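Local coordinates for protein deoxyribodipyrimidine photo-lyase (Oryza sativa Japonica Group, PDB 3UMV) that repairs UV-damaged DNA, using light and a bound FAD to split cyclobutane pyrimidine dimers back into two pyrimidines, at residues 328-333 against 433-438; 341-346 against 440-445; 124-129 against 156-161; 152-155 against 160-163. All blocks are in the same frame, centred on the assembly; numbering follows the deposited sequence.

Contact 1: residues 328-333 against 433-438; sequences DNFCYY and GYVGCM. With FAD (flavin-adenine dinucleotide), chain I.
V435 makes the bump in this helix-helix contact: its CG2 methyl lies in the notch between the side chains of F330 and C331, which follow each other on the facing helix. CG2 comes within 3.6 Å of F330 CD2 and lies 4.1 Å from C331 SG, so a single methyl meets an aromatic ring and a thiol together. With CG1 anti to the backbone N (chi1 171°), CG2 is the branch turned to this notch. The F330 ring reaches further along helix 431-442, and its far end at CZ meets M438 CE at 4.0 Å. M438 approaches at about a right angle to the F330 side chain, its chain bent at both chi2 and chi3, so that the terminal methyl rather than the sulfur makes the closest contact. No hydrogen bond spans the two segments, and all four side chains are buried. The local axes are 9.8 Å apart and cross at 96°, nearly perpendicular, which keeps the contact to a small patch. The other flank of helix 431-442 serves the cofactor. There the bare backbone of two glycines lies against the flavin, G433 CA being 3.2 Å from FAD N5 and G436 CA 3.5 Å from FAD C8. Helix 431-442 is thus packed between FAD and helix 310-333, with helix 410-424 touching Y434, C437 and M438, and L444 of the following loop resting on F330.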
loop_
_atom_site.group_PDB
_atom_site.type_symbol
_atom_site.label_atom_id
_atom_site.label_comp_id
_atom_site.label_asym_id
_atom_site.label_seq_id
_atom_site.Cartn_x
_atom_site.Cartn_y
_atom_site.Cartn_z
ATOM N N ASP A 328 4.395 4.349 6.703
ATOM C CA ASP A 328 3.316 5.339 6.896
ATOM C C ASP A 328 3.805 6.501 7.773
ATOM O O ASP A 328 3.544 7.676 7.494
ATOM C CB ASP A 328 2.039 4.716 7.475
ATOM C CG ASP A 328 0.985 4.418 6.400
ATOM O OD1 ASP A 328 -0.244 4.521 6.678
ATOM O OD2 ASP A 328 1.395 4.091 5.264
ATOM N N ASN A 329 4.516 6.159 8.846
ATOM C CA ASN A 329 5.086 7.163 9.731
ATOM C C ASN A 329 5.897 8.168 8.922
ATOM O O ASN A 329 5.715 9.379 9.052
ATOM C CB ASN A 329 5.956 6.491 10.785
ATOM C CG ASN A 329 6.787 7.482 11.577
ATOM O OD1 ASN A 329 7.955 7.696 11.273
ATOM N ND2 ASN A 329 6.181 8.109 12.572
ATOM N N PHE A 330 6.769 7.656 8.059
ATOM C CA PHE A 330 7.652 8.530 7.317
ATOM C C PHE A 330 6.893 9.414 6.345
ATOM O O PHE A 330 7.082 10.631 6.321
ATOM C CB PHE A 330 8.720 7.727 6.588
ATOM C CG PHE A 330 9.622 8.571 5.747
ATOM C CD1 PHE A 330 10.635 9.331 6.330
ATOM C CD2 PHE A 330 9.464 8.610 4.379
ATOM C CE1 PHE A 330 11.466 10.118 5.544
ATOM C CE2 PHE A 330 10.311 9.402 3.587
ATOM C CZ PHE A 330 11.298 10.142 4.168
ATOM N N CYS A 331 6.031 8.819 5.534
ATOM C CA CYS A 331 5.309 9.620 4.555
ATOM C C CYS A 331 4.351 10.632 5.216
ATOM O O CYS A 331 4.159 11.730 4.710
ATOM C CB CYS A 331 4.575 8.736 3.546
ATOM S SG CYS A 331 5.659 7.696 2.550
ATOM N N TYR A 332 3.774 10.269 6.361
ATOM C CA TYR A 332 2.852 11.158 7.057
ATOM C C TYR A 332 3.557 12.413 7.594
ATOM O O TYR A 332 3.014 13.510 7.506
ATOM C CB TYR A 332 2.144 10.394 8.186
ATOM C CG TYR A 332 1.184 11.248 8.985
ATOM C CD1 TYR A 332 -0.059 11.607 8.460
ATOM C CD2 TYR A 332 1.505 11.680 10.267
ATOM C CE1 TYR A 332 -0.940 12.376 9.179
ATOM C CE2 TYR A 332 0.614 12.451 10.996
ATOM C CZ TYR A 332 -0.604 12.791 10.440
ATOM O OH TYR A 332 -1.503 13.560 11.140
ATOM N N TYR A 333 4.777 12.254 8.115
ATOM C CA TYR A 333 5.482 13.358 8.766
ATOM C C TYR A 333 6.500 14.062 7.880
ATOM O O TYR A 333 6.905 15.186 8.188
ATOM C CB TYR A 333 6.173 12.916 10.068
ATOM C CG TYR A 333 5.228 12.653 11.215
ATOM C CD1 TYR A 333 4.470 13.681 11.764
ATOM C CD2 TYR A 333 5.090 11.380 11.754
ATOM C CE1 TYR A 333 3.599 13.447 12.819
ATOM C CE2 TYR A 333 4.221 11.138 12.812
ATOM C CZ TYR A 333 3.480 12.180 13.335
ATOM O OH TYR A 333 2.616 11.959 14.377
ATOM N N GLY A 433 6.560 1.749 -1.080
ATOM C CA GLY A 433 7.337 1.860 -2.306
ATOM C C GLY A 433 8.273 3.050 -2.276
ATOM O O GLY A 433 9.455 2.930 -2.611
ATOM N N TYR A 434 7.745 4.203 -1.883
ATOM C CA TYR A 434 8.571 5.385 -1.730
ATOM C C TYR A 434 9.646 5.110 -0.707
ATOM O O TYR A 434 10.829 5.412 -0.928
ATOM C CB TYR A 434 7.732 6.580 -1.292
ATOM C CG TYR A 434 6.724 7.007 -2.342
ATOM C CD1 TYR A 434 5.377 6.803 -2.160
ATOM C CD2 TYR A 434 7.144 7.617 -3.516
ATOM C CE1 TYR A 434 4.459 7.182 -3.116
ATOM C CE2 TYR A 434 6.239 8.019 -4.472
ATOM C CZ TYR A 434 4.899 7.805 -4.268
ATOM O OH TYR A 434 4.001 8.218 -5.232
ATOM N N VAL A 435 9.250 4.512 0.415
ATOM C CA VAL A 435 10.201 4.250 1.487
ATOM C C VAL A 435 11.257 3.199 1.106
ATOM O O VAL A 435 12.417 3.346 1.467
ATOM C CB VAL A 435 9.509 3.972 2.851
ATOM C CG1 VAL A 435 10.511 3.470 3.921
ATOM C CG2 VAL A 435 8.861 5.270 3.334
ATOM N N GLY A 436 10.857 2.165 0.368
ATOM C CA GLY A 436 11.801 1.166 -0.129
ATOM C C GLY A 436 12.871 1.781 -1.024
ATOM O O GLY A 436 14.066 1.503 -0.875
ATOM N N CYS A 437 12.443 2.632 -1.950
ATOM C CA CYS A 437 13.381 3.322 -2.845
ATOM C C CYS A 437 14.290 4.249 -2.043
ATOM O O CYS A 437 15.511 4.302 -2.288
ATOM C CB CYS A 437 12.622 4.098 -3.925
ATOM S SG CYS A 437 11.771 3.016 -5.105
ATOM N N MET A 438 13.699 4.968 -1.081
ATOM C CA MET A 438 14.482 5.843 -0.213
ATOM C C MET A 438 15.450 5.061 0.677
ATOM O O MET A 438 16.548 5.526 0.956
ATOM C CB MET A 438 13.575 6.734 0.633
ATOM C CG MET A 438 12.804 7.755 -0.155
ATOM S SD MET A 438 13.777 9.220 -0.590
ATOM C CE MET A 438 13.786 10.091 0.993
HETATM P PA FAD I . 6.619 -10.518 2.933
HETATM O O1A FAD I . 8.074 -10.778 3.179
HETATM O O2A FAD I . 5.738 -11.729 3.058
HETATM O O5B FAD I . 6.148 -9.354 3.926
HETATM C C5B FAD I . 4.838 -9.300 4.448
HETATM C C4B FAD I . 4.374 -7.843 4.538
HETATM O O4B FAD I . 5.237 -7.059 5.347
HETATM C C3B FAD I . 4.392 -7.160 3.185
HETATM O O3B FAD I . 3.225 -7.437 2.448
HETATM C C2B FAD I . 4.458 -5.716 3.589
HETATM O O2B FAD I . 3.186 -5.293 4.042
HETATM C C1B FAD I . 5.365 -5.768 4.791
HETATM N N9A FAD I . 6.763 -5.508 4.408
HETATM C C8A FAD I . 7.732 -6.423 4.094
HETATM N N7A FAD I . 8.867 -5.740 3.816
HETATM C C5A FAD I . 8.625 -4.405 3.935
HETATM C C6A FAD I . 9.400 -3.249 3.776
HETATM N N6A FAD I . 10.708 -3.304 3.528
HETATM N N1A FAD I . 8.835 -2.011 3.986
HETATM C C2A FAD I . 7.514 -1.912 4.359
HETATM N N3A FAD I . 6.751 -3.049 4.511
HETATM C C4A FAD I . 7.304 -4.266 4.315
HETATM N N1 FAD I . 6.386 -2.676 -0.618
HETATM C C2 FAD I . 5.124 -2.407 -1.061
HETATM O O2 FAD I . 4.182 -2.818 -0.383
HETATM N N3 FAD I . 4.926 -1.675 -2.219
HETATM C C4 FAD I . 6.004 -1.220 -2.956
HETATM O O4 FAD I . 5.823 -0.572 -3.992
HETATM C C4X FAD I . 7.285 -1.488 -2.490
HETATM N N5 FAD I . 8.399 -1.075 -3.183
HETATM C C5X FAD I . 9.665 -1.334 -2.694
HETATM C C6 FAD I . 10.792 -0.880 -3.390
HETATM C C7 FAD I . 12.075 -1.146 -2.900
HETATM C C7M FAD I . 13.270 -0.634 -3.661
HETATM C C8 FAD I . 12.217 -1.875 -1.716
HETATM C C8M FAD I . 13.566 -2.195 -1.144
HETATM C C9 FAD I . 11.095 -2.329 -1.045
HETATM C C9A FAD I . 9.827 -2.059 -1.526
HETATM N N10 FAD I . 8.716 -2.518 -0.850
HETATM C C10 FAD I . 7.465 -2.220 -1.334
HETATM C "C1'" FAD I . 8.832 -3.324 0.436
HETATM C "C2'" FAD I . 8.895 -4.869 0.220
HETATM O "O2'" FAD I . 9.836 -5.287 -0.776
HETATM C "C3'" FAD I . 7.537 -5.509 -0.124
HETATM O "O3'" FAD I . 6.578 -5.083 0.806
HETATM C "C4'" FAD I . 7.569 -7.039 -0.117
HETATM O "O4'" FAD I . 8.526 -7.502 -1.051
HETATM C "C5'" FAD I . 6.167 -7.545 -0.452
HETATM O "O5'" FAD I . 6.087 -8.920 -0.740
HETATM P P FAD I . 5.364 -9.898 0.308
HETATM O O1P FAD I . 3.994 -9.367 0.682
HETATM O O2P FAD I . 5.312 -11.289 -0.268
HETATM O O3P FAD I . 6.465 -9.795 1.482
#

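Contact 2: residues 341-346 against 440-445; sequences SGAWEW and SICGLH. With EDO (1,2-ethanediol), chain D.
W346 NE1 gives its N-H to a water at 2.8 Å, and this water donates in turn to the carbonyl oxygen of G443 at 2.9 Å; W346 CZ2 merely packs against the same G443 O at 3.7 Å. A second water repeats the bridge one residue earlier, accepting from W344 N and donating to C442 O, each at 2.9 Å. Two successive carbonyls, of C442 and G443, where the chain leaves helix 431-442, are therefore tied through water to the start of helix 345-353, where W344 is the N-cap residue. W346 holds CG between its backbone N and carbonyl carbon (chi1 75°), which brings the indole across to G443. That glycine has positive phi, and W346 covers the side on which a CB would stand. Apolar contacts fill in beside the waters: A343 CB meets C442 CB at 3.6 Å, and L444 CD1 touches the benzo part of W344 obliquely, 3.5 Å from CZ3. Y183 packs edge-to-face against W344 and also touches W346. The contact thus joins the turn leaving helix 431-442 to the lead-in of helix 345-353, while helix 310-333 adjoins it through F330, which meets W344.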
loop_
_atom_site.group_PDB
_atom_site.type_symbol
_atom_site.label_atom_id
_atom_site.label_comp_id
_atom_site.label_asym_id
_atom_site.label_seq_id
_atom_site.Cartn_x
_atom_site.Cartn_y
_atom_site.Cartn_z
ATOM N N SER A 341 15.483 15.455 -0.675
ATOM C CA SER A 341 15.378 16.380 0.444
ATOM C C SER A 341 14.724 15.725 1.662
ATOM O O SER A 341 14.913 16.176 2.771
ATOM C CB SER A 341 14.664 17.678 0.039
ATOM O OG SER A 341 13.383 17.401 -0.491
ATOM N N GLY A 342 14.005 14.630 1.440
ATOM C CA GLY A 342 13.333 13.926 2.511
ATOM C C GLY A 342 14.240 12.966 3.265
ATOM O O GLY A 342 13.862 12.458 4.328
ATOM N N ALA A 343 15.428 12.696 2.724
ATOM C CA ALA A 343 16.400 11.855 3.439
ATOM C C ALA A 343 17.025 12.572 4.646
ATOM O O ALA A 343 16.947 13.792 4.779
ATOM C CB ALA A 343 17.500 11.331 2.496
ATOM N N TRP A 344 17.645 11.797 5.532
ATOM C CA TRP A 344 18.305 12.359 6.707
ATOM C C TRP A 344 19.571 13.129 6.306
ATOM O O TRP A 344 20.172 12.829 5.277
ATOM C CB TRP A 344 18.626 11.251 7.717
ATOM C CG TRP A 344 17.753 11.263 8.957
ATOM C CD1 TRP A 344 18.131 11.633 10.217
ATOM C CD2 TRP A 344 16.373 10.877 9.053
ATOM N NE1 TRP A 344 17.073 11.507 11.085
ATOM C CE2 TRP A 344 15.985 11.044 10.395
ATOM C CE3 TRP A 344 15.436 10.398 8.137
ATOM C CZ2 TRP A 344 14.696 10.753 10.844
ATOM C CZ3 TRP A 344 14.153 10.118 8.580
ATOM C CH2 TRP A 344 13.794 10.294 9.920
ATOM N N GLU A 345 19.981 14.109 7.112
ATOM C CA GLU A 345 21.127 14.958 6.752
ATOM C C GLU A 345 22.426 14.184 6.479
ATOM O O GLU A 345 23.165 14.520 5.552
ATOM C CB GLU A 345 21.360 16.046 7.810
ATOM C CG GLU A 345 22.303 17.127 7.350
ATOM C CD GLU A 345 22.578 18.163 8.424
ATOM O OE1 GLU A 345 23.165 19.213 8.096
ATOM O OE2 GLU A 345 22.216 17.926 9.593
ATOM N N TRP A 346 22.698 13.134 7.249
ATOM C CA TRP A 346 23.938 12.390 7.057
ATOM C C TRP A 346 23.972 11.804 5.652
ATOM O O TRP A 346 25.017 11.766 5.017
ATOM C CB TRP A 346 24.087 11.277 8.095
ATOM C CG TRP A 346 23.203 10.076 7.861
ATOM C CD1 TRP A 346 21.967 9.861 8.385
ATOM C CD2 TRP A 346 23.502 8.926 7.049
ATOM N NE1 TRP A 346 21.469 8.653 7.948
ATOM C CE2 TRP A 346 22.390 8.064 7.126
ATOM C CE3 TRP A 346 24.595 8.550 6.258
ATOM C CZ2 TRP A 346 22.338 6.850 6.456
ATOM C CZ3 TRP A 346 24.544 7.337 5.587
ATOM C CH2 TRP A 346 23.414 6.504 5.692
ATOM N N SER A 440 16.936 2.320 -0.134
ATOM C CA SER A 440 17.971 1.795 -1.014
ATOM C C SER A 440 18.933 2.874 -1.474
ATOM O O SER A 440 20.150 2.684 -1.457
ATOM C CB SER A 440 17.313 1.146 -2.235
ATOM O OG SER A 440 16.481 0.084 -1.810
ATOM N N ILE A 441 18.377 4.008 -1.866
ATOM C CA ILE A 441 19.135 5.002 -2.607
ATOM C C ILE A 441 19.657 6.106 -1.673
ATOM O O ILE A 441 20.721 6.660 -1.911
ATOM C CB ILE A 441 18.277 5.551 -3.781
ATOM C CG1 ILE A 441 18.078 4.432 -4.806
ATOM C CG2 ILE A 441 18.903 6.792 -4.438
ATOM C CD1 ILE A 441 17.147 4.765 -5.934
ATOM N N CYS A 442 18.929 6.365 -0.584
ATOM C CA CYS A 442 19.203 7.489 0.320
ATOM C C CYS A 442 19.414 7.054 1.769
ATOM O O CYS A 442 19.458 7.890 2.664
ATOM C CB CYS A 442 18.071 8.517 0.276
ATOM S SG CYS A 442 17.795 9.158 -1.340
ATOM N N GLY A 443 19.542 5.750 1.981
ATOM C CA GLY A 443 19.795 5.185 3.293
ATOM C C GLY A 443 18.731 5.462 4.346
ATOM O O GLY A 443 19.009 5.415 5.534
ATOM N N LEU A 444 17.508 5.757 3.910
ATOM C CA LEU A 444 16.424 6.048 4.844
ATOM C C LEU A 444 16.208 4.843 5.752
ATOM O O LEU A 444 16.184 3.712 5.282
ATOM C CB LEU A 444 15.135 6.367 4.074
ATOM C CG LEU A 444 13.901 6.714 4.923
ATOM C CD1 LEU A 444 14.173 7.933 5.788
ATOM C CD2 LEU A 444 12.645 6.920 4.079
ATOM N N HIS A 445 16.082 5.103 7.053
ATOM C CA HIS A 445 15.849 4.057 8.065
ATOM C C HIS A 445 17.016 3.077 8.206
ATOM O O HIS A 445 16.885 2.051 8.880
ATOM C CB HIS A 445 14.572 3.262 7.791
ATOM C CG HIS A 445 13.342 4.096 7.633
ATOM N ND1 HIS A 445 13.070 5.205 8.408
ATOM C CD2 HIS A 445 12.287 3.959 6.788
ATOM C CE1 HIS A 445 11.906 5.719 8.044
ATOM N NE2 HIS A 445 11.412 4.980 7.065
HETATM C C1 EDO D . 20.044 1.604 11.669
HETATM O O1 EDO D . 20.725 0.453 11.989
HETATM C C2 EDO D . 18.767 1.565 11.178
HETATM O O2 EDO D . 18.217 0.400 10.683
HETATM O O HOH W 1 18.208 8.999 5.088
HETATM O O HOH W 2 18.906 7.512 7.469
#

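Contact 3: residues 124-129 against 156-161; sequences LVQRLG and REAPGV. Unlike the reference sequence in segment 124-129: Q126 (reference Arg).
Q126 reaches from the last turn of helix 120-127 across to the end of helix 141-157, its CG meeting A158 and the rest of the chain the root of E157. From CB the chain sets off with CG anti to the carbonyl carbon (chi1 -71°) and then runs extended. CG passes A158 CB at 4.2 Å. Beyond it, CD lies 4.1 Å from E157 CB, and the amide ends at the same methylene, with OE1 4.0 Å and NE2 3.5 Å away. The amide therefore lies against the aliphatic root of E157, whose own chain bends at chi2 and carries its carboxylate elsewhere. The amide and carboxylate planes are 10° apart, but the groups do not stack, because the carboxylate leads away, and no hydrogen bond links the segments. The residue at 126 is arginine in the reference sequence. Deeper in the contact is a buried apolar pair: V125 CG1 is 4.0 Å from both CG1 and CG2 of V161, so one methyl faces the fork of the other valine. G129, with positive phi, is the C-prime residue of a Schellman motif, its N bonded weakly to Q126 O. After helix 141-157, A158 to V161 form a type I beta turn closed by V161 N to A158 O at 2.9 Å. The arrangement joins the C-terminal ends of two neighbouring helices within the alpha/beta domain of the photolyase/cryptochrome family, where helices pack beside a largely parallel sheet.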
loop_
_atom_site.group_PDB
_atom_site.type_symbol
_atom_site.label_atom_id
_atom_site.label_comp_id
_atom_site.label_asym_id
_atom_site.label_seq_id
_atom_site.Cartn_x
_atom_site.Cartn_y
_atom_site.Cartn_z
ATOM N N LEU A 124 -22.563 14.046 -3.229
ATOM C CA LEU A 124 -23.451 13.017 -2.695
ATOM C C LEU A 124 -23.872 13.339 -1.264
ATOM O O LEU A 124 -25.050 13.259 -0.918
ATOM C CB LEU A 124 -22.797 11.636 -2.750
ATOM C CG LEU A 124 -23.608 10.545 -2.048
ATOM C CD1 LEU A 124 -24.794 10.145 -2.900
ATOM C CD2 LEU A 124 -22.747 9.326 -1.758
ATOM N N VAL A 125 -22.902 13.714 -0.438
ATOM C CA VAL A 125 -23.165 14.021 0.959
ATOM C C VAL A 125 -24.273 15.070 1.085
ATOM O O VAL A 125 -25.134 14.981 1.972
ATOM C CB VAL A 125 -21.870 14.484 1.683
ATOM C CG1 VAL A 125 -22.201 15.195 2.987
ATOM C CG2 VAL A 125 -20.940 13.299 1.927
ATOM N N GLN A 126 -24.274 16.046 0.177
ATOM C CA GLN A 126 -25.283 17.110 0.210
ATOM C C GLN A 126 -26.655 16.675 -0.307
ATOM O O GLN A 126 -27.672 17.076 0.252
ATOM C CB GLN A 126 -24.786 18.358 -0.526
ATOM C CG GLN A 126 -23.683 19.074 0.229
ATOM C CD GLN A 126 -23.089 20.231 -0.541
ATOM O OE1 GLN A 126 -22.003 20.114 -1.111
ATOM N NE2 GLN A 126 -23.786 21.362 -0.547
ATOM N N ARG A 127 -26.685 15.853 -1.357
ATOM C CA ARG A 127 -27.955 15.339 -1.882
ATOM C C ARG A 127 -28.672 14.505 -0.815
ATOM O O ARG A 127 -29.894 14.576 -0.672
ATOM C CB ARG A 127 -27.741 14.476 -3.130
ATOM C CG ARG A 127 -27.357 15.237 -4.385
ATOM C CD ARG A 127 -27.600 14.388 -5.640
ATOM N NE ARG A 127 -26.845 13.135 -5.633
ATOM C CZ ARG A 127 -25.582 13.029 -6.028
ATOM N NH1 ARG A 127 -24.960 11.854 -5.999
ATOM N NH2 ARG A 127 -24.934 14.107 -6.446
ATOM N N LEU A 128 -27.900 13.716 -0.073
ATOM C CA LEU A 128 -28.448 12.797 0.916
ATOM C C LEU A 128 -28.800 13.501 2.213
ATOM O O LEU A 128 -29.458 12.926 3.079
ATOM C CB LEU A 128 -27.423 11.705 1.238
ATOM C CG LEU A 128 -27.006 10.712 0.173
ATOM C CD1 LEU A 128 -25.932 9.763 0.742
ATOM C CD2 LEU A 128 -28.205 9.946 -0.348
ATOM N N GLY A 129 -28.332 14.736 2.362
ATOM C CA GLY A 129 -28.430 15.417 3.636
ATOM C C GLY A 129 -27.711 14.645 4.727
ATOM O O GLY A 129 -28.256 14.450 5.812
ATOM N N ARG A 156 -17.589 24.963 3.379
ATOM C CA ARG A 156 -18.168 26.150 2.766
ATOM C C ARG A 156 -19.650 25.991 2.418
ATOM O O ARG A 156 -20.421 26.945 2.534
ATOM C CB ARG A 156 -17.344 26.542 1.538
ATOM C CG ARG A 156 -18.144 27.039 0.349
ATOM C CD ARG A 156 -17.228 27.386 -0.821
ATOM N NE ARG A 156 -16.344 26.279 -1.187
ATOM C CZ ARG A 156 -15.112 26.113 -0.709
ATOM N NH1 ARG A 156 -14.376 25.078 -1.097
ATOM N NH2 ARG A 156 -14.614 26.984 0.161
ATOM N N GLU A 157 -20.047 24.790 2.009
ATOM C CA GLU A 157 -21.406 24.555 1.520
ATOM C C GLU A 157 -22.306 23.792 2.488
ATOM O O GLU A 157 -23.534 23.837 2.367
ATOM C CB GLU A 157 -21.370 23.836 0.169
ATOM C CG GLU A 157 -20.638 24.607 -0.913
ATOM C CD GLU A 157 -21.246 25.978 -1.166
ATOM O OE1 GLU A 157 -22.435 26.180 -0.825
ATOM O OE2 GLU A 157 -20.533 26.854 -1.704
ATOM N N ALA A 158 -21.705 23.090 3.443
ATOM C CA ALA A 158 -22.468 22.326 4.424
ATOM C C ALA A 158 -21.724 22.206 5.755
ATOM O O ALA A 158 -21.362 21.101 6.171
ATOM C CB ALA A 158 -22.797 20.947 3.872
ATOM N N PRO A 159 -21.514 23.345 6.441
ATOM C CA PRO A 159 -20.713 23.369 7.674
ATOM C C PRO A 159 -21.306 22.512 8.795
ATOM O O PRO A 159 -20.619 22.199 9.773
ATOM C CB PRO A 159 -20.718 24.851 8.063
ATOM C CG PRO A 159 -21.962 25.398 7.448
ATOM C CD PRO A 159 -22.104 24.662 6.143
ATOM N N GLY A 160 -22.568 22.126 8.649
ATOM C CA GLY A 160 -23.214 21.294 9.647
ATOM C C GLY A 160 -22.781 19.840 9.543
ATOM O O GLY A 160 -22.988 19.056 10.470
ATOM N N VAL A 161 -22.184 19.478 8.411
ATOM C CA VAL A 161 -21.756 18.095 8.204
ATOM C C VAL A 161 -20.462 17.816 8.937
ATOM O O VAL A 161 -19.480 18.548 8.794
ATOM C CB VAL A 161 -21.525 17.747 6.729
ATOM C CG1 VAL A 161 -20.903 16.334 6.630
ATOM C CG2 VAL A 161 -22.821 17.840 5.937
#

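Contact 4: residues 152-155 against 160-163; sequences GDLR and GVAV
L154 stands over two valines with a single methyl, CD1, which lies 4.0 Å from V163 CG2 and 4.2 Å from V161 CG1. L154 is rooted toward the chain that follows the turn, and V161 and V163 toward the helix, while A162 between them turns to the other side. This is the alternation of an extended chain: residues two apart offer their side chains to the same helix face. The L154 side chain leaves with CG anti to the carbonyl carbon (chi1 -70°), and chi2 near 180° carries one methyl onwards to the strand. It crosses V163 obliquely, so the two side chains meet methyl to methyl instead of running alongside each other. V163 has CG1 anti to its backbone N (chi1 -175°), yet it is the other branch, CG2, that receives the leucine. V161 has a similar first torsion but uses the opposite branch, CG1, to meet the same methyl. All three side chains are buried, and dispersion with exclusion of water accounts for the contact, since no hydrogen bond crosses it. L154 also touches P122 and V125 of helix 120-127 and L133 of strand 132-135. The backbone of A162 is hydrogen-bonded to S131 and L133, and that of V163 to I29 and H30, which sets the strand between its two neighbours in the sheet. The contact closes the beta-alpha-beta unit of strand 132-135, helix 141-157 and strand 162-166, with the helix laid over the parallel strands of the photolyase alpha/beta domain.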
loop_
_atom_site.group_PDB
_atom_site.type_symbol
_atom_site.label_atom_id
_atom_site.label_comp_id
_atom_site.label_asym_id
_atom_site.label_seq_id
_atom_site.Cartn_x
_atom_site.Cartn_y
_atom_site.Cartn_z
ATOM N N GLY A 152 -12.869 21.181 2.635
ATOM C CA GLY A 152 -13.101 22.580 2.316
ATOM C C GLY A 152 -14.411 22.814 1.582
ATOM O O GLY A 152 -15.106 23.789 1.852
ATOM N N ASP A 153 -14.743 21.934 0.641
ATOM C CA ASP A 153 -16.015 22.035 -0.069
ATOM C C ASP A 153 -17.170 21.935 0.922
ATOM O O ASP A 153 -18.097 22.748 0.899
ATOM C CB ASP A 153 -16.149 20.938 -1.129
ATOM C CG ASP A 153 -15.136 21.079 -2.255
ATOM O OD1 ASP A 153 -14.543 22.170 -2.402
ATOM O OD2 ASP A 153 -14.941 20.091 -3.002
ATOM N N LEU A 154 -17.114 20.938 1.798
ATOM C CA LEU A 154 -18.157 20.776 2.807
ATOM C C LEU A 154 -18.174 21.914 3.821
ATOM O O LEU A 154 -19.240 22.331 4.269
ATOM C CB LEU A 154 -17.994 19.444 3.539
ATOM C CG LEU A 154 -18.324 18.238 2.673
ATOM C CD1 LEU A 154 -18.159 16.947 3.477
ATOM C CD2 LEU A 154 -19.740 18.367 2.113
ATOM N N ARG A 155 -17.004 22.402 4.207
ATOM C CA ARG A 155 -16.953 23.487 5.183
ATOM C C ARG A 155 -17.729 24.702 4.670
ATOM O O ARG A 155 -18.440 25.377 5.423
ATOM C CB ARG A 155 -15.510 23.888 5.479
ATOM C CG ARG A 155 -15.375 24.975 6.534
ATOM C CD ARG A 155 -16.013 24.551 7.848
ATOM N NE ARG A 155 -15.750 25.508 8.921
ATOM C CZ ARG A 155 -14.725 25.423 9.764
ATOM N NH1 ARG A 155 -13.862 24.419 9.663
ATOM N NH2 ARG A 155 -14.565 26.340 10.709
ATOM N N GLY A 160 -22.568 22.126 8.649
ATOM C CA GLY A 160 -23.214 21.294 9.647
ATOM C C GLY A 160 -22.781 19.840 9.543
ATOM O O GLY A 160 -22.988 19.056 10.470
ATOM N N VAL A 161 -22.184 19.478 8.411
ATOM C CA VAL A 161 -21.756 18.095 8.204
ATOM C C VAL A 161 -20.462 17.816 8.937
ATOM O O VAL A 161 -19.480 18.548 8.794
ATOM C CB VAL A 161 -21.525 17.747 6.729
ATOM C CG1 VAL A 161 -20.903 16.334 6.630
ATOM C CG2 VAL A 161 -22.821 17.840 5.937
ATOM N N ALA A 162 -20.463 16.738 9.709
ATOM C CA ALA A 162 -19.283 16.337 10.449
ATOM C C ALA A 162 -18.364 15.537 9.530
ATOM O O ALA A 162 -18.829 14.797 8.664
ATOM C CB ALA A 162 -19.681 15.504 11.656
ATOM N N VAL A 163 -17.061 15.705 9.702
ATOM C CA VAL A 163 -16.106 14.894 8.946
ATOM C C VAL A 163 -15.128 14.224 9.905
ATOM O O VAL A 163 -14.443 14.904 10.683
ATOM C CB VAL A 163 -15.320 15.718 7.897
ATOM C CG1 VAL A 163 -14.445 14.783 7.070
ATOM C CG2 VAL A 163 -16.262 16.517 7.001
#

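Overall arrangement
Contacts 1 and 2 belong to the helical, FAD-binding part of the chain, and contacts 3 and 4 to the alpha/beta domain. The first two share helix 431-442 and touch directly, M438 O lying 3.1 Å from L444 N, a probable hydrogen bond. Contact 1 is wholly apolar and next to the flavin; contact 2, largely buried though its centre is about 21 Å from that of the chain, mixes apolar packing with bridging water. Contacts 3 and 4, with centres about 7 Å apart, share V161 and helix 141-157: contact 4 is buried against the sheet, whereas contact 3 runs from buried valines to exposed Q126 and E157. Contacts 2 and 3 lie about 43 Å apart, centre to centre.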